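Local coordinates for protein ATP-dependent RNA helicase HrpB (Escherichia coli, PDB 6EUD) that hydrolyses ATP to ADP and phosphate as a DExH-box NTPase of the DEAH/RHA helicase group and binds single-stranded RNA, at residues A[294-299]-A[311-316]. Sequence-based numbering, arbitrary orientation.
Sequences AQERVA and ITQRVS
Glu-296 faces Gln-313 as a hydrogen-bonded antiparallel pair. Glu-296 N reaches Gln-313 O at 2.7 Å, and Gln-313 N returns a bond to Glu-296 O at 2.9 Å. The Glu-296 side chain then runs across Val-315 at about a right angle, its CG 3.6 Å from Val-315 CG2. Its OE1 accepts from a water that also takes the Ser-316 N-H, at the N-cap of helix 317-325. Val-315 N also donates to Ala-294 O, 2.9 Å away.

On the same face as Glu-296, Val-298 lays CG2 against the amide of Gln-313, 3.5 Å from NE2. On the other face, Thr-312 OG1 stands beside the backbone N, anti to the carbonyl carbon (chi1 -64°), where it accepts from Arg-297 NH2 at 3.1 Å. A second bond from Arg-297 NE is weak. The Thr-312 methyl CG2 lies 3.3 Å from Glu-296 O. Arg-297 NH1 forms a salt bridge with Glu-227. A leucine in place of Arg-297 would probably leave Glu-227 without this charged mate and Thr-312 OG1 without its guanidinium donors. The pairing is that of a beta hairpin, strands 287-302 and 307-314, in the second RecA-like domain of DEAH/RHA helicases.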
# COMPACT_ATOMS: atom_id res chain seq x y z
N ALA A 294 0.03 24.52 2.05
CA ALA A 294 -0.78 23.45 1.43
C ALA A 294 0.01 22.19 1.09
O ALA A 294 -0.40 21.43 0.21
CB ALA A 294 -1.49 23.96 0.19
N GLN A 295 1.12 21.96 1.79
CA GLN A 295 1.96 20.77 1.56
C GLN A 295 2.25 20.00 2.83
O GLN A 295 2.77 20.56 3.79
CB GLN A 295 3.25 21.18 0.87
CG GLN A 295 2.98 21.49 -0.58
CD GLN A 295 4.18 21.92 -1.34
OE1 GLN A 295 5.29 21.99 -0.79
NE2 GLN A 295 3.99 22.22 -2.63
N GLU A 296 1.88 18.72 2.82
CA GLU A 296 2.06 17.81 3.94
C GLU A 296 3.28 16.93 3.73
O GLU A 296 3.72 16.70 2.59
CB GLU A 296 0.83 16.90 4.09
CG GLU A 296 -0.13 17.24 5.23
CD GLU A 296 -1.44 16.47 5.12
OE1 GLU A 296 -1.56 15.64 4.20
OE2 GLU A 296 -2.35 16.71 5.95
N ARG A 297 3.81 16.39 4.82
CA ARG A 297 4.81 15.34 4.72
C ARG A 297 4.24 14.03 5.27
O ARG A 297 3.96 13.93 6.47
CB ARG A 297 6.08 15.75 5.47
CG ARG A 297 7.17 14.71 5.48
CD ARG A 297 8.53 15.38 5.63
NE ARG A 297 8.84 16.23 4.48
CZ ARG A 297 9.31 17.47 4.57
NH1 ARG A 297 9.52 18.02 5.76
NH2 ARG A 297 9.55 18.17 3.46
N VAL A 298 4.06 13.03 4.41
CA VAL A 298 3.49 11.74 4.85
C VAL A 298 4.37 10.53 4.53
O VAL A 298 5.14 10.53 3.56
CB VAL A 298 2.08 11.48 4.23
CG1 VAL A 298 1.06 12.45 4.81
CG2 VAL A 298 2.11 11.58 2.71
N ALA A 299 4.24 9.51 5.37
CA ALA A 299 4.88 8.21 5.18
C ALA A 299 4.21 7.44 4.05
O ALA A 299 2.99 7.32 4.02
CB ALA A 299 4.82 7.40 6.46
N ILE A 311 7.24 11.26 1.91
CA ILE A 311 7.02 12.14 0.77
C ILE A 311 6.30 13.44 1.17
O ILE A 311 5.71 13.55 2.25
CB ILE A 311 6.21 11.44 -0.34
CG1 ILE A 311 4.73 11.34 0.04
CG2 ILE A 311 6.79 10.08 -0.64
CD1 ILE A 311 3.84 10.93 -1.12
N THR A 312 6.41 14.43 0.31
CA THR A 312 5.69 15.67 0.49
C THR A 312 4.62 15.69 -0.58
O THR A 312 4.86 15.31 -1.73
CB THR A 312 6.61 16.90 0.38
OG1 THR A 312 7.57 16.85 1.45
CG2 THR A 312 5.81 18.18 0.50
N GLN A 313 3.41 16.08 -0.18
CA GLN A 313 2.29 16.12 -1.10
C GLN A 313 1.28 17.22 -0.75
O GLN A 313 1.30 17.77 0.36
CB GLN A 313 1.58 14.77 -1.12
CG GLN A 313 0.97 14.39 0.21
CD GLN A 313 0.16 13.11 0.12
OE1 GLN A 313 0.31 12.32 -0.81
NE2 GLN A 313 -0.72 12.91 1.09
N ARG A 314 0.41 17.52 -1.71
CA ARG A 314 -0.65 18.50 -1.52
C ARG A 314 -1.59 18.05 -0.45
O ARG A 314 -1.94 16.88 -0.34
CB ARG A 314 -1.43 18.73 -2.82
CG ARG A 314 -0.71 19.64 -3.77
CD ARG A 314 -0.57 21.05 -3.21
NE ARG A 314 0.41 21.81 -3.98
CZ ARG A 314 0.15 22.38 -5.15
NH1 ARG A 314 -1.06 22.29 -5.67
NH2 ARG A 314 1.10 23.05 -5.79
N VAL A 315 -1.99 19.01 0.36
CA VAL A 315 -2.93 18.82 1.45
C VAL A 315 -4.35 18.74 0.84
O VAL A 315 -4.60 19.28 -0.23
CB VAL A 315 -2.76 19.99 2.46
CG1 VAL A 315 -3.89 20.10 3.42
CG2 VAL A 315 -1.42 19.85 3.19
N SER A 316 -5.25 18.01 1.49
CA SER A 316 -6.61 17.89 0.96
C SER A 316 -7.45 19.15 1.19
O SER A 316 -7.08 20.00 2.00
CB SER A 316 -7.31 16.69 1.58
OG SER A 316 -7.66 16.96 2.92
O HOH W 1 -4.59 16.15 3.57